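PDB 3WYD: LC-Est1C from Uncultured organism, which hydrolyses carboxylic ester bonds as the C-terminal esterase domain, of the alpha/beta hydrolase fold, of a metagenome-derived enzyme from leaf-branch compost. Local coordinates for residues F37-A42 / I72-K77; D109-T114 / P131-A136; V27-D32 / E65-G70. All coordinates share one frame; numbering follows the deposited sequence.

Interaction 1: F37-A42 / I72-K77; sequences FPLVIA and IVACPK
Leu39, Val40 and Ile41 run beside Ile72, Val73 and Ala74 as parallel neighbours in the central sheet of an alpha/beta hydrolase fold. The short axes lie 4.7 Å apart and are inclined at 23°. Four backbone bonds join the strands: Pro38 O and Val40 O accept from Ile72 N and Ala74 N, while Val40 N and Ala42 N donate to Ile72 O and Ala74 O. The straightest is Val40 N to Ile72 O, 2.9 Å long with 165° at the hydrogen.

Side chains are densest on the face of Leu39, Ile41, Ile72 and Ala74, which helix 88-103 covers through Val100, Ile97 and Val96. Leu39 holds CG anti to its own N (chi1 171°), which brings CD1 over the neighbouring strand, 3.8 Å from Ile72 CG2. Ile41 reaches across with CD1, 3.8 Å from Ala74 CB, and lays CG2 against the ring of Pro76, the two side chains meeting at about a right angle. At the start of the strands Ile72 CD1 meets Phe37 CB, and Ile72 CG1 comes obliquely to the Phe37 ring. The other face, with Val40 and Val73, makes fewer contacts between the strands: Ala42 CB stands 4.2 Å from Val73 CG1, and both valines turn to Phe62 of helix 57-69.

The contact loosens at its far end, where the chain leaves the strand after Pro76 and Lys77 extends into solvent. Proline has no N-H to continue the pairing, and here a water bridges the strands instead, donating to Ala42 O at 2.7 Å and to Pro76 O at 2.8 Å.

Interaction 2: D109-T114 / P131-A136; sequences DRIYMT and PDVFAA
Met113 and Phe134 form the main interlock between strand 110-116 and the loop that leads into strand 136-140. The methionine chain extends from the backbone and then bends at its end (chi3 52°), which lowers CE onto one face of the Phe134 ring, 3.7 Å from the centroid, in a CH-pi contact. SD stands obliquely beside it in a Met-aromatic contact. Val133 CG1 lies over the centre of the opposite face, so the ring is clasped between a methyl from the strand and one from its own loop. Ile111 CG2 presses near CD1 of the ring, and Ile111 O lies at the ring's edge.

A second fit involves two small methyls. Ala135 CB pushes into the hollow between Asp109 O, 3.3 Å away, and Tyr112 CE1; Ala136 CB meets the edge of the tyrosine ring at CD1, 3.7 Å away. Ala135 N bonds to Ile111 O at 2.7 Å, in the same stretch of loop as these methyls, whereas Met113 N to Ala136 O is weak. A water joins Ile111 N to Val133 O.

Helix 118-129 packs on Met113 and Phe134 through Ile126, while on the other face of the sheet Phe212 of helix 205-213 stacks with Tyr112 and touches Ala136.

Interaction 3: V27-D32 / E65-G70; sequences VPTTYD and EAENRG
Thr29 and Glu67 meet through a pair of hydrogen bonds in which one carboxylate grips both the backbone and the side chain of the same residue. Thr29 N donates to the syn lone pair of Glu67 OE1 at 2.9 Å, with 162° at the hydrogen. Thr29 OG1 donates to Glu67 OE2 at 2.6 Å, on the syn side and 16° out of the carboxylate plane. The first torsion of Thr29 (62°) sets OG1 between its backbone N and carbonyl carbon, close enough to its N for both donors to face one carboxylate. A bend at chi2 turns the glutamate end toward the loop. Tyr26 OH also bonds to OE1, adding a further hold on the carboxylate.

Outward from this pair, Pro28 CA sits 3.2 Å from Glu67 OE1. The proline ring lies against the end of the helix, CG being 3.8 Å from Gly70 C and 3.9 Å from Ala66 O. Pro28 also opens the type I turn that runs to Tyr31. Thr30 is peripheral, touching Gly70 only loosely.

The contact joins the loop between strands 23-26 and 37-43 to the C-terminal end of helix 57-69, with Pro28 also packing on Phe37 and Ile72 of the sheet.

Overall arrangement
Interactions 1 and 2 are successive steps across one sheet: strand 37-43, paired with 72-76 on one flank, bonds on the other to strand 110-116, where Ile41 N lies 2.8 Å from Tyr112 O and Leu39 O 2.8 Å from Tyr112 N. Interaction 3 lies farther out, its centre about 12 Å from that of interaction 1. Helix 57-69 leads through a short link into strand 72-76, and Ala66 CB packs 3.4 Å from Val73 CG2. Interactions 2 and 3 do not touch, their nearest atoms about 5 Å apart. The side chains of Ala42 and Met113 lie near, without touching, the probable nucleophile elbow at the end of strand 110-116, whose Ser117 is likely to act with His197 and Asp165.

Interaction 1: F37-A42 / I72-K77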
loop_
_atom_site.group_PDB
_atom_site.type_symbol
_atom_site.label_atom_id
_atom_site.label_comp_id
_atom_site.label_asym_id
_atom_site.label_seq_id
_atom_site.Cartn_x
_atom_site.Cartn_y
_atom_site.Cartn_z
ATOM N N PHE A 37 -18.832 -6.331 -24.482
ATOM C CA PHE A 37 -17.944 -7.243 -23.781
ATOM C C PHE A 37 -17.908 -6.905 -22.280
ATOM O O PHE A 37 -18.080 -5.721 -21.892
ATOM C CB PHE A 37 -16.519 -7.140 -24.358
ATOM C CG PHE A 37 -16.213 -8.160 -25.441
ATOM C CD1 PHE A 37 -17.116 -8.412 -26.460
ATOM C CD2 PHE A 37 -15.045 -8.892 -25.402
ATOM C CE1 PHE A 37 -16.867 -9.402 -27.408
ATOM C CE2 PHE A 37 -14.806 -9.920 -26.328
ATOM C CZ PHE A 37 -15.708 -10.140 -27.355
ATOM N N PRO A 38 -17.603 -7.921 -21.457
ATOM C CA PRO A 38 -17.317 -7.656 -20.034
ATOM C C PRO A 38 -15.942 -7.030 -19.858
ATOM O O PRO A 38 -15.079 -7.144 -20.726
ATOM C CB PRO A 38 -17.325 -9.041 -19.411
ATOM C CG PRO A 38 -16.703 -9.907 -20.543
ATOM C CD PRO A 38 -17.328 -9.317 -21.817
ATOM N N LEU A 39 -15.795 -6.283 -18.773
ATOM C CA LEU A 39 -14.605 -5.543 -18.507
ATOM C C LEU A 39 -14.119 -5.951 -17.126
ATOM O O LEU A 39 -14.897 -5.922 -16.160
ATOM C CB LEU A 39 -14.928 -4.061 -18.499
ATOM C CG LEU A 39 -13.876 -3.048 -18.043
ATOM C CD1 LEU A 39 -12.557 -3.194 -18.872
ATOM C CD2 LEU A 39 -14.421 -1.623 -18.095
ATOM N N VAL A 40 -12.828 -6.233 -16.994
ATOM C CA VAL A 40 -12.213 -6.400 -15.653
ATOM C C VAL A 40 -11.203 -5.318 -15.398
ATOM O O VAL A 40 -10.319 -5.051 -16.223
ATOM C CB VAL A 40 -11.518 -7.767 -15.515
ATOM C CG1 VAL A 40 -10.885 -7.905 -14.137
ATOM C CG2 VAL A 40 -12.442 -8.869 -15.740
ATOM N N ILE A 41 -11.317 -4.661 -14.256
ATOM C CA ILE A 41 -10.309 -3.724 -13.802
ATOM C C ILE A 41 -9.423 -4.521 -12.832
ATOM O O ILE A 41 -9.951 -5.111 -11.883
ATOM C CB ILE A 41 -10.969 -2.541 -13.050
ATOM C CG1 ILE A 41 -11.995 -1.821 -13.957
ATOM C CG2 ILE A 41 -9.883 -1.621 -12.480
ATOM C CD1 ILE A 41 -11.434 -1.354 -15.315
ATOM N N ALA A 42 -8.112 -4.576 -13.103
ATOM C CA ALA A 42 -7.179 -5.331 -12.285
ATOM C C ALA A 42 -6.190 -4.348 -11.674
ATOM O O ALA A 42 -5.534 -3.590 -12.403
ATOM C CB ALA A 42 -6.442 -6.348 -13.180
ATOM N N ILE A 72 -12.310 -7.768 -21.846
ATOM C CA ILE A 72 -11.392 -6.643 -21.951
ATOM C C ILE A 72 -10.851 -6.399 -20.538
ATOM O O ILE A 72 -11.612 -6.578 -19.578
ATOM C CB ILE A 72 -12.105 -5.375 -22.461
ATOM C CG1 ILE A 72 -12.487 -5.617 -23.925
ATOM C CG2 ILE A 72 -11.239 -4.175 -22.349
ATOM C CD1 ILE A 72 -13.361 -4.533 -24.516
ATOM N N VAL A 73 -9.531 -6.215 -20.392
ATOM C CA VAL A 73 -8.923 -5.943 -19.062
ATOM C C VAL A 73 -8.285 -4.565 -19.099
ATOM O O VAL A 73 -7.545 -4.242 -20.038
ATOM C CB VAL A 73 -7.822 -6.977 -18.714
ATOM C CG1 VAL A 73 -7.263 -6.705 -17.291
ATOM C CG2 VAL A 73 -8.363 -8.414 -18.824
ATOM N N ALA A 74 -8.545 -3.737 -18.095
ATOM C CA ALA A 74 -7.798 -2.501 -17.911
ATOM C C ALA A 74 -7.022 -2.527 -16.622
ATOM O O ALA A 74 -7.567 -2.871 -15.555
ATOM C CB ALA A 74 -8.747 -1.251 -17.940
ATOM N N CYS A 75 -5.769 -2.123 -16.698
ATOM C CA CYS A 75 -4.867 -2.125 -15.527
ATOM C C CYS A 75 -4.387 -0.718 -15.266
ATOM O O CYS A 75 -3.454 -0.235 -15.957
ATOM C CB CYS A 75 -3.671 -3.016 -15.857
ATOM S SG CYS A 75 -4.160 -4.729 -16.130
ATOM N N PRO A 76 -5.080 0.034 -14.395
ATOM C CA PRO A 76 -4.637 1.397 -14.067
ATOM C C PRO A 76 -3.270 1.441 -13.348
ATOM O O PRO A 76 -2.848 0.490 -12.670
ATOM C CB PRO A 76 -5.696 1.908 -13.097
ATOM C CG PRO A 76 -6.818 0.971 -13.183
ATOM C CD PRO A 76 -6.320 -0.352 -13.700
ATOM N N LYS A 77 -2.586 2.566 -13.484
ATOM C CA LYS A 77 -1.406 2.805 -12.678
ATOM C C LYS A 77 -1.792 3.249 -11.278
ATOM O O LYS A 77 -2.631 4.124 -11.112
ATOM C CB LYS A 77 -0.496 3.836 -13.323
ATOM C CG LYS A 77 0.800 4.031 -12.532
ATOM C CD LYS A 77 1.758 5.012 -13.195
ATOM C CE LYS A 77 2.925 5.329 -12.265
ATOM N NZ LYS A 77 3.834 4.168 -12.016
HETATM O O HOH W 1 -3.171 -2.229 -12.246
#

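Interaction 2: D109-T114 / P131-A136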
loop_
_atom_site.group_PDB
_atom_site.type_symbol
_atom_site.label_atom_id
_atom_site.label_comp_id
_atom_site.label_asym_id
_atom_site.label_seq_id
_atom_site.Cartn_x
_atom_site.Cartn_y
_atom_site.Cartn_z
ATOM N N ASP A 109 -23.603 -4.275 -17.167
ATOM C CA ASP A 109 -23.893 -5.237 -16.118
ATOM C C ASP A 109 -22.745 -6.211 -15.898
ATOM O O ASP A 109 -22.871 -7.152 -15.104
ATOM C CB ASP A 109 -25.149 -6.024 -16.421
ATOM C CG ASP A 109 -26.382 -5.196 -16.238
ATOM O OD1 ASP A 109 -26.394 -4.359 -15.314
ATOM O OD2 ASP A 109 -27.329 -5.441 -16.993
ATOM N N ARG A 110 -21.644 -5.993 -16.616
ATOM C CA ARG A 110 -20.491 -6.923 -16.511
ATOM C C ARG A 110 -19.176 -6.175 -16.388
ATOM O O ARG A 110 -18.232 -6.381 -17.170
ATOM C CB ARG A 110 -20.449 -7.919 -17.678
ATOM C CG ARG A 110 -21.645 -8.860 -17.633
ATOM C CD ARG A 110 -21.648 -9.862 -18.778
ATOM N NE ARG A 110 -20.581 -10.851 -18.822
ATOM C CZ ARG A 110 -20.177 -11.429 -19.965
ATOM N NH1 ARG A 110 -20.681 -11.040 -21.147
ATOM N NH2 ARG A 110 -19.311 -12.410 -19.927
ATOM N N ILE A 111 -19.102 -5.306 -15.404
ATOM C CA ILE A 111 -17.886 -4.619 -15.025
ATOM C C ILE A 111 -17.432 -5.118 -13.667
ATOM O O ILE A 111 -18.104 -4.932 -12.648
ATOM C CB ILE A 111 -18.047 -3.089 -15.039
ATOM C CG1 ILE A 111 -18.551 -2.621 -16.419
ATOM C CG2 ILE A 111 -16.719 -2.414 -14.606
ATOM C CD1 ILE A 111 -18.886 -1.147 -16.452
ATOM N N TYR A 112 -16.222 -5.673 -13.657
ATOM C CA TYR A 112 -15.674 -6.404 -12.500
ATOM C C TYR A 112 -14.401 -5.736 -12.011
ATOM O O TYR A 112 -13.694 -5.059 -12.792
ATOM C CB TYR A 112 -15.341 -7.829 -12.986
ATOM C CG TYR A 112 -16.555 -8.555 -13.515
ATOM C CD1 TYR A 112 -17.527 -9.103 -12.645
ATOM C CD2 TYR A 112 -16.763 -8.636 -14.899
ATOM C CE1 TYR A 112 -18.652 -9.751 -13.159
ATOM C CE2 TYR A 112 -17.825 -9.318 -15.409
ATOM C CZ TYR A 112 -18.786 -9.832 -14.545
ATOM O OH TYR A 112 -19.864 -10.465 -15.100
ATOM N N MET A 113 -13.996 -6.030 -10.770
ATOM C CA MET A 113 -12.738 -5.517 -10.280
ATOM C C MET A 113 -12.069 -6.538 -9.384
ATOM O O MET A 113 -12.742 -7.170 -8.564
ATOM C CB MET A 113 -12.968 -4.200 -9.512
ATOM C CG MET A 113 -11.659 -3.563 -9.048
ATOM S SD MET A 113 -11.970 -1.769 -8.708
ATOM C CE MET A 113 -13.374 -1.840 -7.623
ATOM N N THR A 114 -10.770 -6.730 -9.580
ATOM C CA THR A 114 -9.953 -7.578 -8.755
ATOM C C THR A 114 -8.632 -6.865 -8.517
ATOM O O THR A 114 -8.292 -5.934 -9.256
ATOM C CB THR A 114 -9.696 -8.937 -9.463
ATOM O OG1 THR A 114 -9.032 -9.793 -8.561
ATOM C CG2 THR A 114 -8.858 -8.774 -10.720
ATOM N N PRO A 131 -20.752 2.056 -5.301
ATOM C CA PRO A 131 -21.386 0.775 -5.062
ATOM C C PRO A 131 -22.259 0.286 -6.211
ATOM O O PRO A 131 -22.697 -0.870 -6.218
ATOM C CB PRO A 131 -22.195 1.035 -3.791
ATOM C CG PRO A 131 -22.469 2.493 -3.817
ATOM C CD PRO A 131 -21.195 3.068 -4.330
ATOM N N ASP A 132 -22.604 1.183 -7.135
ATOM C CA ASP A 132 -23.573 0.854 -8.166
ATOM C C ASP A 132 -22.945 0.446 -9.497
ATOM O O ASP A 132 -23.639 0.139 -10.455
ATOM C CB ASP A 132 -24.517 2.060 -8.351
ATOM C CG ASP A 132 -25.201 2.439 -7.041
ATOM O OD1 ASP A 132 -25.543 1.487 -6.306
ATOM O OD2 ASP A 132 -25.339 3.654 -6.745
ATOM N N VAL A 133 -21.613 0.401 -9.547
ATOM C CA VAL A 133 -20.912 0.186 -10.820
ATOM C C VAL A 133 -20.562 -1.276 -11.074
ATOM O O VAL A 133 -20.760 -1.789 -12.181
ATOM C CB VAL A 133 -19.589 0.969 -10.845
ATOM C CG1 VAL A 133 -18.758 0.564 -12.103
ATOM C CG2 VAL A 133 -19.836 2.491 -10.872
ATOM N N PHE A 134 -20.075 -1.961 -10.041
ATOM C CA PHE A 134 -19.402 -3.238 -10.248
ATOM C C PHE A 134 -20.310 -4.423 -10.079
ATOM O O PHE A 134 -21.168 -4.457 -9.181
ATOM C CB PHE A 134 -18.205 -3.367 -9.299
ATOM C CG PHE A 134 -17.169 -2.326 -9.537
ATOM C CD1 PHE A 134 -16.303 -2.424 -10.623
ATOM C CD2 PHE A 134 -17.079 -1.212 -8.712
ATOM C CE1 PHE A 134 -15.404 -1.384 -10.878
ATOM C CE2 PHE A 134 -16.237 -0.146 -9.005
ATOM C CZ PHE A 134 -15.364 -0.247 -10.075
ATOM N N ALA A 135 -20.167 -5.384 -10.971
ATOM C CA ALA A 135 -21.022 -6.576 -10.942
ATOM C C ALA A 135 -20.573 -7.565 -9.875
ATOM O O ALA A 135 -21.401 -8.223 -9.218
ATOM C CB ALA A 135 -21.047 -7.238 -12.321
ATOM N N ALA A 136 -19.267 -7.692 -9.699
ATOM C CA ALA A 136 -18.705 -8.594 -8.700
ATOM C C ALA A 136 -17.257 -8.177 -8.457
ATOM O O ALA A 136 -16.651 -7.429 -9.267
ATOM C CB ALA A 136 -18.749 -10.017 -9.227
HETATM O O HOH W 2 -21.319 -4.130 -13.806
#

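Interaction 3: V27-D32 / E65-G70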
loop_
_atom_site.group_PDB
_atom_site.type_symbol
_atom_site.label_atom_id
_atom_site.label_comp_id
_atom_site.label_asym_id
_atom_site.label_seq_id
_atom_site.Cartn_x
_atom_site.Cartn_y
_atom_site.Cartn_z
ATOM N N VAL A 27 -7.299 -6.489 -25.018
ATOM C CA VAL A 27 -8.535 -6.626 -25.819
ATOM C C VAL A 27 -8.531 -8.003 -26.516
ATOM O O VAL A 27 -7.581 -8.320 -27.263
ATOM C CB VAL A 27 -8.630 -5.472 -26.871
ATOM C CG1 VAL A 27 -9.850 -5.638 -27.796
ATOM C CG2 VAL A 27 -8.714 -4.129 -26.191
ATOM N N PRO A 28 -9.501 -8.876 -26.195
ATOM C CA PRO A 28 -9.482 -10.227 -26.777
ATOM C C PRO A 28 -9.548 -10.219 -28.287
ATOM O O PRO A 28 -10.064 -9.279 -28.887
ATOM C CB PRO A 28 -10.744 -10.892 -26.232
ATOM C CG PRO A 28 -11.045 -10.131 -24.991
ATOM C CD PRO A 28 -10.587 -8.737 -25.210
ATOM N N THR A 29 -8.952 -11.241 -28.882
ATOM C CA THR A 29 -8.962 -11.354 -30.333
ATOM C C THR A 29 -10.382 -11.404 -30.885
ATOM O O THR A 29 -10.587 -11.117 -32.060
ATOM C CB THR A 29 -8.197 -12.613 -30.807
ATOM O OG1 THR A 29 -8.839 -13.783 -30.303
ATOM C CG2 THR A 29 -6.753 -12.577 -30.355
ATOM N N THR A 30 -11.328 -11.857 -30.068
ATOM C CA THR A 30 -12.732 -12.051 -30.460
ATOM C C THR A 30 -13.575 -10.755 -30.463
ATOM O O THR A 30 -14.732 -10.752 -30.934
ATOM C CB THR A 30 -13.417 -13.062 -29.522
ATOM O OG1 THR A 30 -13.140 -12.699 -28.164
ATOM C CG2 THR A 30 -12.930 -14.470 -29.766
ATOM N N TYR A 31 -13.046 -9.685 -29.870
ATOM C CA TYR A 31 -13.735 -8.393 -29.852
ATOM C C TYR A 31 -13.667 -7.718 -31.223
ATOM O O TYR A 31 -12.590 -7.545 -31.789
ATOM C CB TYR A 31 -13.170 -7.462 -28.759
ATOM C CG TYR A 31 -13.830 -6.093 -28.721
ATOM C CD1 TYR A 31 -14.990 -5.868 -27.968
ATOM C CD2 TYR A 31 -13.301 -5.027 -29.430
ATOM C CE1 TYR A 31 -15.602 -4.635 -27.962
ATOM C CE2 TYR A 31 -13.883 -3.764 -29.399
ATOM C CZ TYR A 31 -15.045 -3.570 -28.650
ATOM O OH TYR A 31 -15.627 -2.327 -28.666
ATOM N N ASP A 32 -14.820 -7.361 -31.781
ATOM C CA ASP A 32 -14.811 -6.634 -33.051
ATOM C C ASP A 32 -15.618 -5.346 -33.050
ATOM O O ASP A 32 -15.889 -4.779 -34.107
ATOM C CB ASP A 32 -15.238 -7.536 -34.217
ATOM C CG ASP A 32 -16.654 -8.061 -34.075
ATOM O OD1 ASP A 32 -17.404 -7.542 -33.224
ATOM O OD2 ASP A 32 -17.031 -8.990 -34.830
ATOM N N GLU A 65 -6.455 -16.005 -19.337
ATOM C CA GLU A 65 -7.850 -16.177 -18.965
ATOM C C GLU A 65 -8.725 -15.162 -19.745
ATOM O O GLU A 65 -9.814 -15.512 -20.196
ATOM C CB GLU A 65 -8.074 -16.007 -17.451
ATOM C CG GLU A 65 -7.354 -17.025 -16.564
ATOM C CD GLU A 65 -7.990 -18.408 -16.566
ATOM O OE1 GLU A 65 -8.982 -18.615 -17.292
ATOM O OE2 GLU A 65 -7.524 -19.286 -15.804
ATOM N N ALA A 66 -8.334 -13.887 -19.769
ATOM C CA ALA A 66 -9.140 -12.847 -20.450
ATOM C C ALA A 66 -9.376 -13.191 -21.921
ATOM O O ALA A 66 -10.453 -12.983 -22.431
ATOM C CB ALA A 66 -8.477 -11.475 -20.352
ATOM N N GLU A 67 -8.337 -13.669 -22.602
ATOM C CA GLU A 67 -8.452 -14.061 -23.998
ATOM C C GLU A 67 -9.352 -15.276 -24.131
ATOM O O GLU A 67 -10.270 -15.281 -24.978
ATOM C CB GLU A 67 -7.045 -14.376 -24.519
ATOM C CG GLU A 67 -7.036 -14.944 -25.954
ATOM C CD GLU A 67 -7.748 -14.057 -26.943
ATOM O OE1 GLU A 67 -7.565 -12.814 -26.918
ATOM O OE2 GLU A 67 -8.367 -14.641 -27.862
ATOM N N ASN A 68 -9.151 -16.271 -23.273
ATOM C CA ASN A 68 -9.943 -17.506 -23.369
ATOM C C ASN A 68 -11.429 -17.235 -23.141
ATOM O O ASN A 68 -12.290 -17.816 -23.806
ATOM C CB ASN A 68 -9.425 -18.573 -22.410
ATOM C CG ASN A 68 -8.095 -19.145 -22.856
ATOM O OD1 ASN A 68 -7.634 -18.870 -23.973
ATOM N ND2 ASN A 68 -7.458 -19.907 -21.978
ATOM N N ARG A 69 -11.740 -16.313 -22.231
ATOM C CA ARG A 69 -13.114 -16.161 -21.777
ATOM C C ARG A 69 -13.759 -14.874 -22.339
ATOM O O ARG A 69 -14.984 -14.683 -22.219
ATOM C CB ARG A 69 -13.159 -16.158 -20.249
ATOM C CG ARG A 69 -12.489 -17.338 -19.605
ATOM C CD ARG A 69 -12.562 -17.191 -18.129
ATOM N NE ARG A 69 -11.733 -18.163 -17.404
ATOM C CZ ARG A 69 -12.163 -18.882 -16.375
ATOM N NH1 ARG A 69 -13.455 -18.871 -16.019
ATOM N NH2 ARG A 69 -11.304 -19.632 -15.703
ATOM N N GLY A 70 -12.965 -14.036 -22.994
ATOM C CA GLY A 70 -13.479 -12.863 -23.704
ATOM C C GLY A 70 -13.736 -11.631 -22.852
ATOM O O GLY A 70 -14.739 -10.971 -23.010
#